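Local coordinates for serine-threonine phosphatase 2C (Toxoplasma gondii, PDB 2I44), which probably dephosphorylates phosphoserine and phosphothreonine residues of proteins as a metal-dependent phosphatase of the PP2C family, and binds calcium ions, at residues A[80-85]-A[110-115]; A[104-109]-A[147-152]; A[177-182]-A[229-234]; A[269-274]-A[301-306]; A[293-298]-A[313-318]. All coordinates share one frame; numbering follows the deposited sequence.

Interaction 1: residues A[80-85]-A[110-115]; sequences ISSPAW and DQAVDD
Ala-84 sets its methyl group on the backbone of helix 98-130. Its CB lies 3.8 Å from Ala-112 CA and 4.0 Å from Ala-112 CB. With two alanines facing each other, the start of helix 83-92 comes close, and the CA atoms of Ala-84 and Ala-112 are 5.0 Å apart. The indole of Trp-85 closes the inner side: Ala-112 CB meets the edge of the ring near its plane, 4.1 Å from Trp-85 CE3. The same ring packs on Leu-79 and Val-144, so this half is tight and buried.

The outer half is looser and more polar. Pro-83 and Gln-111 are exposed there. Gln-111 CG brushes Ala-84 CB, and the bend of its chain at chi2 (63°) turns the amide back along its own helix. Gln-111 NE2 then reaches Asp-115 OD1 at 2.8 Å, from above the carboxylate plane.

Ser-82 joins the halves. It is the N-cap of helix 83-92, where its OG accepts from Trp-85 N. The same OG donates to Asp-115 OD2 at 3.2 Å, on the anti side. Both carboxylate oxygens thus have neutral donors, and a negative charge beside this helix N-terminus is probably favourable.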
# COMPACT_ATOMS: atom_id res chain seq x y z
N ILE A 80 6.49 15.12 -0.80
CA ILE A 80 6.48 16.56 -1.02
C ILE A 80 7.86 17.20 -1.21
O ILE A 80 7.95 18.36 -1.60
CB ILE A 80 5.70 17.28 0.11
CG1 ILE A 80 6.41 17.11 1.44
CG2 ILE A 80 4.28 16.71 0.20
CD1 ILE A 80 5.65 17.72 2.61
N SER A 81 8.93 16.45 -0.94
CA SER A 81 10.27 16.98 -1.13
C SER A 81 10.67 16.73 -2.58
O SER A 81 11.72 17.19 -3.03
CB SER A 81 11.27 16.26 -0.21
OG SER A 81 10.96 16.51 1.15
N SER A 82 9.82 16.01 -3.29
CA SER A 82 10.07 15.69 -4.69
C SER A 82 10.00 16.89 -5.62
O SER A 82 9.01 17.63 -5.63
CB SER A 82 9.07 14.64 -5.16
OG SER A 82 9.07 14.52 -6.58
N PRO A 83 11.05 17.12 -6.42
CA PRO A 83 11.03 18.25 -7.34
C PRO A 83 9.80 18.10 -8.23
O PRO A 83 9.22 19.08 -8.69
CB PRO A 83 12.33 18.09 -8.12
CG PRO A 83 13.25 17.51 -7.07
CD PRO A 83 12.37 16.45 -6.44
N ALA A 84 9.41 16.84 -8.45
CA ALA A 84 8.25 16.52 -9.26
C ALA A 84 6.99 17.02 -8.56
O ALA A 84 6.05 17.48 -9.20
CB ALA A 84 8.17 15.01 -9.46
N TRP A 85 6.99 16.94 -7.23
CA TRP A 85 5.85 17.41 -6.46
C TRP A 85 5.84 18.93 -6.39
O TRP A 85 4.78 19.55 -6.32
CB TRP A 85 5.86 16.81 -5.05
CG TRP A 85 4.65 17.19 -4.26
CD1 TRP A 85 4.57 18.13 -3.29
CD2 TRP A 85 3.32 16.66 -4.42
NE1 TRP A 85 3.28 18.23 -2.82
CE2 TRP A 85 2.49 17.34 -3.50
CE3 TRP A 85 2.75 15.68 -5.25
CZ2 TRP A 85 1.13 17.07 -3.37
CZ3 TRP A 85 1.39 15.41 -5.13
CH2 TRP A 85 0.60 16.10 -4.20
N ASP A 110 2.54 10.80 -11.36
CA ASP A 110 3.18 9.50 -11.55
C ASP A 110 4.63 9.61 -11.11
O ASP A 110 5.11 8.85 -10.26
CB ASP A 110 3.10 9.09 -13.04
CG ASP A 110 3.90 7.83 -13.35
OD1 ASP A 110 5.14 7.85 -13.21
OD2 ASP A 110 3.29 6.81 -13.75
N GLN A 111 5.34 10.58 -11.69
CA GLN A 111 6.74 10.80 -11.38
C GLN A 111 7.00 11.08 -9.90
O GLN A 111 7.98 10.60 -9.33
CB GLN A 111 7.28 11.96 -12.22
CG GLN A 111 8.76 12.24 -12.01
CD GLN A 111 9.63 11.07 -12.44
OE1 GLN A 111 9.57 10.62 -13.58
NE2 GLN A 111 10.45 10.58 -11.52
N ALA A 112 6.12 11.85 -9.27
CA ALA A 112 6.29 12.17 -7.86
C ALA A 112 6.15 10.93 -6.98
O ALA A 112 6.90 10.74 -6.02
CB ALA A 112 5.26 13.23 -7.43
N VAL A 113 5.18 10.08 -7.30
CA VAL A 113 4.96 8.86 -6.53
C VAL A 113 6.18 7.96 -6.72
O VAL A 113 6.64 7.32 -5.78
CB VAL A 113 3.67 8.14 -6.98
CG1 VAL A 113 3.56 6.77 -6.31
CG2 VAL A 113 2.47 8.99 -6.62
N ASP A 114 6.70 7.93 -7.94
CA ASP A 114 7.86 7.11 -8.22
C ASP A 114 9.04 7.59 -7.37
O ASP A 114 9.75 6.78 -6.76
CB ASP A 114 8.24 7.19 -9.70
CG ASP A 114 9.15 6.06 -10.12
OD1 ASP A 114 8.65 4.92 -10.22
OD2 ASP A 114 10.35 6.30 -10.35
N ASP A 115 9.24 8.91 -7.32
CA ASP A 115 10.32 9.50 -6.54
C ASP A 115 10.14 9.18 -5.06
O ASP A 115 11.10 8.88 -4.36
CB ASP A 115 10.34 11.02 -6.72
CG ASP A 115 10.93 11.43 -8.05
OD1 ASP A 115 11.31 10.54 -8.83
OD2 ASP A 115 11.01 12.65 -8.31

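Interaction 2: residues A[104-109]-A[147-152]; sequences KLPQLL and KGFVAV
The bond from Leu-109 N to Leu-105 O, 2.9 Å long, spaces these two leucines one turn apart on helix 98-130. Both side chains point at strand 149-155. All the contacts across the gap are apolar, and Phe-149 receives most of them. Pro-106 CG stands over one face of its ring, 4.1 Å from the ring centroid and 19° off the normal. This is a CH-pi contact, shifted toward the rim of the ring. Leu-105 comes in obliquely, with CD2 3.6 Å from Phe-149 CD2. The CG of Phe-149 is opposite its carbonyl carbon (chi1 -73°), and this torsion carries the ring out to Leu-105 and Pro-106.

This is helix-on-sheet packing on the outside of the PP2C beta sandwich. The strand belongs to an antiparallel sheet, and the axes of segments 104-109 and 149-152 lie 27° from parallel and approach to 9.0 Å. The helix is kinked where the backbone N atoms of Pro-106 and Gln-107 lack a bond to the preceding turn.

Leu-109 fills the next place along the strand. Its CD1 meets Phe-149 CB at 3.8 Å, the side chains crossing at about a right angle. Leu-109 CB rests 4.0 Å from Ala-151 CB. Val-251 of the adjacent strand 248-253 touches both Pro-106 and Phe-149. At the strand's start, Leu-105 CD2 also meets Lys-147 CB at 4.0 Å, and the extended lysine chain continues past Val-101 and Asp-102.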
# COMPACT_ATOMS: atom_id res chain seq x y z
N LYS A 104 -1.34 17.53 -17.94
CA LYS A 104 0.02 17.35 -17.46
C LYS A 104 0.10 16.79 -16.04
O LYS A 104 1.07 16.12 -15.68
CB LYS A 104 0.78 18.68 -17.54
CG LYS A 104 0.69 19.33 -18.92
CD LYS A 104 1.43 20.66 -18.99
CE LYS A 104 2.93 20.47 -18.98
NZ LYS A 104 3.66 21.78 -19.01
N LEU A 105 -0.93 17.06 -15.24
CA LEU A 105 -0.98 16.62 -13.85
C LEU A 105 -0.74 15.12 -13.65
O LEU A 105 -0.02 14.73 -12.73
CB LEU A 105 -2.31 17.03 -13.22
CG LEU A 105 -2.46 16.90 -11.70
CD1 LEU A 105 -1.34 17.66 -11.00
CD2 LEU A 105 -3.81 17.43 -11.25
N PRO A 106 -1.34 14.26 -14.50
CA PRO A 106 -1.15 12.81 -14.35
C PRO A 106 0.30 12.35 -14.37
O PRO A 106 0.72 11.59 -13.49
CB PRO A 106 -1.96 12.24 -15.51
CG PRO A 106 -3.09 13.21 -15.61
CD PRO A 106 -2.38 14.54 -15.51
N GLN A 107 1.08 12.79 -15.35
CA GLN A 107 2.47 12.38 -15.42
C GLN A 107 3.32 12.98 -14.30
O GLN A 107 4.30 12.39 -13.87
CB GLN A 107 3.09 12.72 -16.78
CG GLN A 107 2.68 11.76 -17.90
CD GLN A 107 2.70 10.29 -17.47
OE1 GLN A 107 1.65 9.65 -17.34
NE2 GLN A 107 3.90 9.76 -17.24
N LEU A 108 2.94 14.17 -13.83
CA LEU A 108 3.67 14.80 -12.74
C LEU A 108 3.41 14.00 -11.46
O LEU A 108 4.32 13.78 -10.66
CB LEU A 108 3.22 16.25 -12.56
CG LEU A 108 3.67 17.26 -13.62
CD1 LEU A 108 3.06 18.62 -13.33
CD2 LEU A 108 5.20 17.35 -13.63
N LEU A 109 2.17 13.55 -11.29
CA LEU A 109 1.81 12.75 -10.12
C LEU A 109 2.50 11.39 -10.18
O LEU A 109 2.97 10.89 -9.16
CB LEU A 109 0.29 12.56 -10.06
CG LEU A 109 -0.57 13.79 -9.78
CD1 LEU A 109 -2.05 13.42 -9.82
CD2 LEU A 109 -0.20 14.36 -8.42
N LYS A 147 -6.69 17.15 -7.05
CA LYS A 147 -7.55 17.76 -8.06
C LYS A 147 -8.24 16.75 -8.98
O LYS A 147 -8.05 16.77 -10.20
CB LYS A 147 -6.75 18.76 -8.90
CG LYS A 147 -7.61 19.72 -9.72
CD LYS A 147 -6.77 20.58 -10.65
CE LYS A 147 -7.65 21.53 -11.46
NZ LYS A 147 -6.88 22.30 -12.48
N GLY A 148 -9.03 15.85 -8.40
CA GLY A 148 -9.75 14.88 -9.20
C GLY A 148 -8.98 13.68 -9.70
O GLY A 148 -9.55 12.83 -10.39
N PHE A 149 -7.69 13.59 -9.38
CA PHE A 149 -6.88 12.46 -9.81
C PHE A 149 -6.36 11.68 -8.62
O PHE A 149 -6.07 12.25 -7.57
CB PHE A 149 -5.69 12.94 -10.63
CG PHE A 149 -6.05 13.42 -12.01
CD1 PHE A 149 -6.40 12.52 -13.00
CD2 PHE A 149 -6.05 14.78 -12.30
CE1 PHE A 149 -6.76 12.97 -14.28
CE2 PHE A 149 -6.40 15.25 -13.57
CZ PHE A 149 -6.76 14.34 -14.56
N VAL A 150 -6.27 10.37 -8.79
CA VAL A 150 -5.74 9.51 -7.74
C VAL A 150 -4.57 8.75 -8.33
O VAL A 150 -4.75 7.96 -9.27
CB VAL A 150 -6.79 8.52 -7.21
CG1 VAL A 150 -6.15 7.60 -6.18
CG2 VAL A 150 -7.93 9.28 -6.58
N ALA A 151 -3.39 9.02 -7.80
CA ALA A 151 -2.18 8.36 -8.25
C ALA A 151 -1.94 7.16 -7.34
O ALA A 151 -1.51 7.31 -6.19
CB ALA A 151 -1.00 9.32 -8.16
N VAL A 152 -2.23 5.97 -7.85
CA VAL A 152 -2.05 4.74 -7.10
C VAL A 152 -0.65 4.16 -7.29
O VAL A 152 -0.15 4.05 -8.42
CB VAL A 152 -3.08 3.65 -7.51
CG1 VAL A 152 -2.81 2.36 -6.78
CG2 VAL A 152 -4.49 4.12 -7.21

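Interaction 3: residues A[177-182]-A[229-234]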
# COMPACT_ATOMS: atom_id res chain seq x y z
N VAL A 177 -1.95 -5.18 -8.88
CA VAL A 177 -1.70 -6.60 -9.06
C VAL A 177 -0.47 -6.94 -8.20
O VAL A 177 0.56 -6.27 -8.29
CB VAL A 177 -1.41 -6.93 -10.54
CG1 VAL A 177 -0.99 -8.38 -10.68
CG2 VAL A 177 -2.67 -6.65 -11.38
N ASP A 178 -0.57 -7.99 -7.38
CA ASP A 178 0.52 -8.37 -6.49
C ASP A 178 1.85 -8.61 -7.19
O ASP A 178 1.89 -9.12 -8.31
CB ASP A 178 0.18 -9.64 -5.71
CG ASP A 178 -1.10 -9.53 -4.91
OD1 ASP A 178 -1.64 -8.41 -4.78
OD2 ASP A 178 -1.56 -10.58 -4.41
N HIS A 179 2.94 -8.24 -6.53
CA HIS A 179 4.27 -8.50 -7.07
C HIS A 179 4.65 -9.85 -6.47
O HIS A 179 5.01 -9.96 -5.31
CB HIS A 179 5.26 -7.42 -6.63
CG HIS A 179 4.96 -6.06 -7.20
ND1 HIS A 179 4.71 -4.97 -6.40
CD2 HIS A 179 4.88 -5.62 -8.48
CE1 HIS A 179 4.50 -3.91 -7.16
NE2 HIS A 179 4.60 -4.28 -8.43
N LYS A 180 4.53 -10.89 -7.28
CA LYS A 180 4.84 -12.24 -6.85
C LYS A 180 6.12 -12.73 -7.52
O LYS A 180 6.35 -12.48 -8.71
CB LYS A 180 3.66 -13.17 -7.19
CG LYS A 180 2.36 -12.82 -6.45
CD LYS A 180 2.54 -12.90 -4.93
CE LYS A 180 1.22 -12.69 -4.16
NZ LYS A 180 1.37 -12.84 -2.68
N PRO A 181 6.98 -13.42 -6.77
CA PRO A 181 8.25 -13.94 -7.29
C PRO A 181 8.14 -14.88 -8.49
O PRO A 181 9.09 -15.00 -9.27
CB PRO A 181 8.88 -14.61 -6.06
CG PRO A 181 7.71 -15.00 -5.24
CD PRO A 181 6.81 -13.80 -5.36
N ASP A 182 7.00 -15.54 -8.64
CA ASP A 182 6.86 -16.44 -9.78
C ASP A 182 6.34 -15.77 -11.06
O ASP A 182 6.28 -16.41 -12.10
CB ASP A 182 6.01 -17.68 -9.43
CG ASP A 182 4.72 -17.34 -8.73
OD1 ASP A 182 4.56 -16.19 -8.27
OD2 ASP A 182 3.86 -18.25 -8.62
N TYR A 229 6.67 -12.00 -1.72
CA TYR A 229 6.38 -10.94 -2.67
C TYR A 229 7.75 -10.43 -3.15
O TYR A 229 8.72 -10.43 -2.39
CB TYR A 229 5.50 -9.84 -2.07
CG TYR A 229 5.86 -9.34 -0.70
CD1 TYR A 229 6.71 -8.25 -0.53
CD2 TYR A 229 5.32 -9.93 0.44
CE1 TYR A 229 7.00 -7.75 0.74
CE2 TYR A 229 5.61 -9.45 1.71
CZ TYR A 229 6.44 -8.36 1.85
OH TYR A 229 6.73 -7.86 3.10
N SER A 230 7.81 -10.00 -4.40
CA SER A 230 9.06 -9.57 -5.02
C SER A 230 9.44 -8.08 -5.03
O SER A 230 10.48 -7.71 -5.58
CB SER A 230 9.10 -10.11 -6.44
OG SER A 230 7.82 -9.98 -7.03
N ARG A 231 8.59 -7.24 -4.46
CA ARG A 231 8.87 -5.81 -4.38
C ARG A 231 8.44 -5.34 -3.00
O ARG A 231 7.42 -5.80 -2.48
CB ARG A 231 8.12 -5.04 -5.48
CG ARG A 231 8.45 -5.53 -6.88
CD ARG A 231 8.06 -4.51 -7.94
NE ARG A 231 8.08 -5.09 -9.29
CZ ARG A 231 7.83 -4.40 -10.39
NH1 ARG A 231 7.53 -3.10 -10.32
NH2 ARG A 231 7.84 -5.01 -11.58
N ALA A 232 9.22 -4.45 -2.40
CA ALA A 232 8.90 -3.98 -1.06
C ALA A 232 9.85 -2.94 -0.53
O ALA A 232 10.91 -2.67 -1.10
CB ALA A 232 8.88 -5.17 -0.11
N PHE A 233 9.45 -2.33 0.59
CA PHE A 233 10.28 -1.36 1.27
C PHE A 233 11.13 -2.22 2.21
O PHE A 233 10.66 -3.22 2.74
CB PHE A 233 9.44 -0.42 2.13
CG PHE A 233 8.84 0.72 1.38
CD1 PHE A 233 9.64 1.62 0.69
CD2 PHE A 233 7.46 0.94 1.43
CE1 PHE A 233 9.09 2.72 0.05
CE2 PHE A 233 6.90 2.04 0.79
CZ PHE A 233 7.71 2.93 0.09
N GLY A 234 12.38 -1.83 2.43
CA GLY A 234 13.22 -2.60 3.33
C GLY A 234 13.84 -3.84 2.71
O GLY A 234 14.26 -3.81 1.55
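The two loops meet backbone to backbone: Ser-230 N donates to His-179 O at 2.9 Å with an angle of 157° at the hydrogen, although the donor sits 54° out of the carbonyl plane. Tyr-229 CA adds a CA-H...O contact to the same oxygen at 3.1 Å.

Arg-231 lies over one face of the His-179 imidazole. Its CD is 3.4 Å from the ring centroid, almost straight above it, in a CH-pi contact. The arginine chain is extended, which carries NE to 3.3 Å from His-179 CD2. Ring and guanidinium planes are only 6° apart, and CD2 of the ring lies over one face of the guanidinium, toward its rim. Both ring nitrogens of His-179 are bonded elsewhere, NE2 to Asp-248 and ND1 to Gly-156 N, which fixes the ring's rotation. Glu-186 takes Arg-231 NH2 in a salt bridge and also bonds Ser-230 OG. Arg-231 NH1 bonds Gln-246 O, so two other parts of the chain hold the guanidinium. Pro-181 CD packs 3.9 Å from Tyr-229 CA.

The Tyr-229 ring leads away from this joint. Its side chain comes within about 6 Å of a bound calcium ion and of Asp-60. The paired loops therefore border the metal site of the PP2C fold.

Interaction 4: residues A[269-274]-A[301-306]; sequences WDVMSA and AEQQSR
Val-271 and Met-272 rest on Glu-302, Gln-303 and Arg-306 at the C-terminal end of helix 291-305. The two residues lie in the loop between helices 266-269 and 274-286. The contact is thus a loop-to-helix joint in the outer helical layer of the PP2C sandwich, and it lies at the surface.

Glu-302 can be followed outward. Its CB is 3.9 Å from CE of Met-272, which is a selenomethionine here. Its CG, opposite the backbone N (chi1 179°), touches that CE again and also lies 3.9 Å from Val-271 CG1. A bend at chi2 (56°) then turns the carboxylate toward Arg-306. At the tip, OE2 accepts from Arg-306 NE at 2.7 Å and 164°, through its anti lone pair. This salt bridge joins residues one turn apart and lies nearly in the guanidinium plane.

The bridge holds the guanidinium flat against Val-271. CG1 of that valine sits 3.7 Å above the plane, toward the rim, with Arg-306 NH2 at 3.9 Å. One methyl therefore touches both the aliphatic part of Glu-302 and the face of its charged partner.

Gln-303 also packs on Gln-308 and Ala-310, and its side chain is about 6 Å from that of the calcium ligand Asp-311. Its amide meets the second methyl of the valine, with OE1 3.4 Å from Val-271 CG2.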
# COMPACT_ATOMS: atom_id res chain seq x y z
N TRP A 269 -7.64 -9.26 2.09
CA TRP A 269 -7.79 -9.84 0.77
C TRP A 269 -7.63 -11.35 0.65
O TRP A 269 -8.19 -11.96 -0.25
CB TRP A 269 -6.84 -9.13 -0.20
CG TRP A 269 -7.05 -7.64 -0.20
CD1 TRP A 269 -6.10 -6.67 -0.01
CD2 TRP A 269 -8.29 -6.95 -0.39
NE1 TRP A 269 -6.67 -5.42 -0.09
CE2 TRP A 269 -8.02 -5.56 -0.32
CE3 TRP A 269 -9.61 -7.37 -0.62
CZ2 TRP A 269 -9.01 -4.59 -0.47
CZ3 TRP A 269 -10.61 -6.39 -0.78
CH2 TRP A 269 -10.30 -5.02 -0.70
N ASP A 270 -6.86 -11.97 1.53
CA ASP A 270 -6.72 -13.42 1.44
C ASP A 270 -8.08 -14.07 1.71
O ASP A 270 -8.31 -15.21 1.34
CB ASP A 270 -5.67 -13.93 2.43
CG ASP A 270 -4.24 -13.61 1.99
OD1 ASP A 270 -4.04 -13.35 0.78
OD2 ASP A 270 -3.32 -13.64 2.84
N VAL A 271 -8.97 -13.31 2.34
CA VAL A 271 -10.30 -13.82 2.64
C VAL A 271 -11.42 -13.24 1.76
O VAL A 271 -12.24 -13.99 1.23
CB VAL A 271 -10.68 -13.55 4.11
CG1 VAL A 271 -12.04 -14.15 4.41
CG2 VAL A 271 -9.62 -14.15 5.04
N MSE A 272 -11.43 -11.93 1.60
CA MSE A 272 -12.47 -11.25 0.82
C MSE A 272 -12.08 -10.80 -0.59
O MSE A 272 -10.95 -10.37 -0.82
CB MSE A 272 -12.95 -10.02 1.60
CG MSE A 272 -13.50 -10.31 2.99
SE MSE A 272 -15.14 -11.34 2.90
CE MSE A 272 -14.91 -12.42 4.49
N SER A 273 -13.02 -10.90 -1.53
CA SER A 273 -12.80 -10.46 -2.92
C SER A 273 -13.07 -8.95 -2.97
O SER A 273 -13.64 -8.40 -2.04
CB SER A 273 -13.78 -11.14 -3.87
OG SER A 273 -15.04 -10.51 -3.81
N ALA A 274 -12.68 -8.30 -4.06
CA ALA A 274 -12.89 -6.86 -4.19
C ALA A 274 -14.38 -6.51 -4.06
O ALA A 274 -14.75 -5.60 -3.31
CB ALA A 274 -12.34 -6.36 -5.54
N ALA A 301 -14.68 -12.69 11.75
CA ALA A 301 -15.77 -13.63 12.01
C ALA A 301 -15.66 -14.82 11.06
O ALA A 301 -15.80 -15.97 11.47
CB ALA A 301 -17.11 -12.93 11.84
N GLU A 302 -15.41 -14.53 9.78
CA GLU A 302 -15.29 -15.57 8.77
C GLU A 302 -14.12 -16.49 9.08
O GLU A 302 -14.22 -17.71 8.93
CB GLU A 302 -15.09 -14.95 7.39
CG GLU A 302 -14.93 -15.95 6.26
CD GLU A 302 -16.09 -16.93 6.16
OE1 GLU A 302 -17.24 -16.52 6.48
OE2 GLU A 302 -15.88 -18.09 5.77
N GLN A 303 -13.01 -15.91 9.53
CA GLN A 303 -11.84 -16.70 9.86
C GLN A 303 -12.14 -17.65 11.02
O GLN A 303 -11.71 -18.80 11.00
CB GLN A 303 -10.67 -15.77 10.20
CG GLN A 303 -10.05 -15.05 8.98
CD GLN A 303 -9.23 -15.97 8.07
OE1 GLN A 303 -8.11 -15.63 7.70
NE2 GLN A 303 -9.80 -17.10 7.70
N GLN A 304 -12.87 -17.17 12.03
CA GLN A 304 -13.21 -18.02 13.17
C GLN A 304 -14.06 -19.18 12.65
O GLN A 304 -13.84 -20.33 12.99
CB GLN A 304 -14.05 -17.27 14.21
CG GLN A 304 -13.41 -16.05 14.83
CD GLN A 304 -14.20 -15.54 16.03
OE1 GLN A 304 -14.05 -16.04 17.15
NE2 GLN A 304 -15.08 -14.57 15.79
N SER A 305 -15.03 -18.83 11.82
CA SER A 305 -15.95 -19.79 11.21
C SER A 305 -15.19 -20.89 10.47
O SER A 305 -15.67 -22.01 10.32
CB SER A 305 -16.88 -19.05 10.25
OG SER A 305 -17.95 -19.87 9.81
N ARG A 306 -13.99 -20.56 10.01
CA ARG A 306 -13.16 -21.50 9.27
C ARG A 306 -12.12 -22.16 10.15
O ARG A 306 -11.35 -22.98 9.67
CB ARG A 306 -12.44 -20.80 8.12
CG ARG A 306 -13.33 -20.10 7.14
CD ARG A 306 -12.51 -19.41 6.06
NE ARG A 306 -13.35 -18.69 5.11
CZ ARG A 306 -12.90 -18.12 4.00
NH1 ARG A 306 -11.61 -18.17 3.70
NH2 ARG A 306 -13.74 -17.50 3.19

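Interaction 5: residues A[293-298]-A[313-318]; sequences QALVEM and ITAMTV
Leu-295 and Thr-317 reach toward each other tip to tip, with Leu-295 CD1 3.6 Å from Thr-317 CG2. Beside this pair the same CD1 lies 4.0 Å from Ala-315 CB. Val-296, the next helix residue, uses one branch for two contacts. Its CG2 meets Ala-315 CB at 4.1 Å and Ile-313 CG2 at the same distance, where the two branched side chains slide past each other in opposite directions. Ala-315 is thus touched by both helix residues. Thr-317 has OG1 between its backbone N and carbonyl carbon (chi1 49°), and this puts the methyl rather than the hydroxyl against the leucine.

Helix 291-305 here lies on the outer face of one sheet of the PP2C beta sandwich. Helix segment 293-298 runs roughly antiparallel to strand segment 313-318, at 153°, and their axes approach to 7.7 Å. The small Ala-315 side chain in the middle fits the close approach.

Farther out, the strand is held on both edges. Ile-313, Ala-315 and Thr-317 pair with Asp-29, Phe-27 and Ala-25 of strand 22-29, while Thr-314 and Met-316 pair with Thr-265 and Leu-263. The side chains of Thr-314 and Met-316 start away from the helix and touch strand 53-62 of the other sheet. Leu-295 also packs on Ala-277 and Ile-280 of the neighbouring helix 274-286. At the start of the strand, the side chain of Ile-313 comes within about 5 Å of that of Asp-311, a ligand of one calcium ion.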
# COMPACT_ATOMS: atom_id res chain seq x y z
N GLN A 293 -14.24 -0.73 10.08
CA GLN A 293 -14.37 -1.69 11.17
C GLN A 293 -15.21 -2.86 10.69
O GLN A 293 -14.95 -4.01 11.05
CB GLN A 293 -15.03 -1.03 12.38
CG GLN A 293 -15.16 -1.95 13.58
CD GLN A 293 -15.97 -1.32 14.69
OE1 GLN A 293 -17.11 -0.92 14.48
NE2 GLN A 293 -15.39 -1.24 15.87
N ALA A 294 -16.21 -2.57 9.87
CA ALA A 294 -17.07 -3.62 9.34
C ALA A 294 -16.22 -4.61 8.55
O ALA A 294 -16.37 -5.82 8.70
CB ALA A 294 -18.16 -3.02 8.46
N LEU A 295 -15.33 -4.09 7.71
CA LEU A 295 -14.46 -4.94 6.90
C LEU A 295 -13.57 -5.83 7.76
O LEU A 295 -13.38 -7.01 7.46
CB LEU A 295 -13.58 -4.09 5.98
CG LEU A 295 -14.26 -3.49 4.75
CD1 LEU A 295 -13.32 -2.53 4.04
CD2 LEU A 295 -14.67 -4.62 3.82
N VAL A 296 -13.03 -5.28 8.84
CA VAL A 296 -12.16 -6.06 9.71
C VAL A 296 -12.93 -7.09 10.54
O VAL A 296 -12.55 -8.27 10.58
CB VAL A 296 -11.33 -5.15 10.66
CG1 VAL A 296 -10.54 -6.00 11.66
CG2 VAL A 296 -10.37 -4.28 9.84
N GLU A 297 -14.01 -6.66 11.18
CA GLU A 297 -14.78 -7.58 12.02
C GLU A 297 -15.42 -8.72 11.21
O GLU A 297 -15.46 -9.86 11.66
CB GLU A 297 -15.83 -6.81 12.82
CG GLU A 297 -15.22 -5.66 13.63
CD GLU A 297 -16.13 -5.12 14.72
OE1 GLU A 297 -17.34 -4.95 14.45
OE2 GLU A 297 -15.63 -4.86 15.84
N MSE A 298 -15.90 -8.40 10.00
CA MSE A 298 -16.52 -9.39 9.12
C MSE A 298 -15.48 -10.45 8.73
O MSE A 298 -15.78 -11.64 8.68
CB MSE A 298 -17.05 -8.73 7.85
CG MSE A 298 -18.24 -7.80 8.03
SE MSE A 298 -19.89 -8.75 8.19
CE MSE A 298 -20.47 -8.68 6.36
N ILE A 313 -4.94 -7.52 10.29
CA ILE A 313 -5.89 -7.02 9.30
C ILE A 313 -6.04 -5.52 9.45
O ILE A 313 -6.28 -5.02 10.54
CB ILE A 313 -7.29 -7.65 9.46
CG1 ILE A 313 -7.19 -9.17 9.59
CG2 ILE A 313 -8.16 -7.30 8.26
CD1 ILE A 313 -8.51 -9.86 9.89
N THR A 314 -5.88 -4.81 8.34
CA THR A 314 -6.01 -3.36 8.33
C THR A 314 -6.80 -2.93 7.11
O THR A 314 -6.53 -3.38 5.99
CB THR A 314 -4.62 -2.68 8.30
OG1 THR A 314 -3.95 -2.95 9.54
CG2 THR A 314 -4.75 -1.17 8.12
N ALA A 315 -7.78 -2.06 7.33
CA ALA A 315 -8.60 -1.56 6.25
C ALA A 315 -8.79 -0.05 6.38
O ALA A 315 -9.02 0.46 7.47
CB ALA A 315 -9.96 -2.27 6.25
N MSE A 316 -8.66 0.64 5.27
CA MSE A 316 -8.82 2.09 5.22
C MSE A 316 -9.84 2.31 4.11
O MSE A 316 -9.60 1.95 2.97
CB MSE A 316 -7.49 2.77 4.86
CG MSE A 316 -7.53 4.30 4.83
SE MSE A 316 -5.83 5.12 4.32
CE MSE A 316 -4.95 5.04 6.03
N THR A 317 -11.00 2.87 4.47
CA THR A 317 -12.05 3.13 3.50
C THR A 317 -12.17 4.61 3.17
O THR A 317 -12.17 5.46 4.05
CB THR A 317 -13.42 2.62 4.02
OG1 THR A 317 -13.64 3.10 5.36
CG2 THR A 317 -13.46 1.10 4.02
N VAL A 318 -12.27 4.92 1.88
CA VAL A 318 -12.39 6.30 1.42
C VAL A 318 -13.60 6.43 0.50
O VAL A 318 -13.66 5.80 -0.55
CB VAL A 318 -11.12 6.73 0.65
CG1 VAL A 318 -11.23 8.19 0.22
CG2 VAL A 318 -9.88 6.52 1.52

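Interactions 1 and 2 share helix 98-130 and touch: Trp-85 CZ3 is 3.8 Å from Leu-109 CD2, and Val-113 CG2 is 3.8 Å from Ala-151 CB. Both lie away from the calcium site. Interactions 4 and 5 share helix 291-305, with centres 12 Å apart, and belong to the other half of the sandwich; the centres of interactions 1 and 4 are 36 Å apart. Interaction 3 reaches the same sheet as interaction 2, their nearest atoms about 8 Å apart. Three contacts lie near a bound calcium ion, at graded distances: the side chain of Tyr-229 in interaction 3 at about 6 Å, Ile-313 in interaction 5 at about 8 Å, and Gln-303 in interaction 4 at about 10 Å.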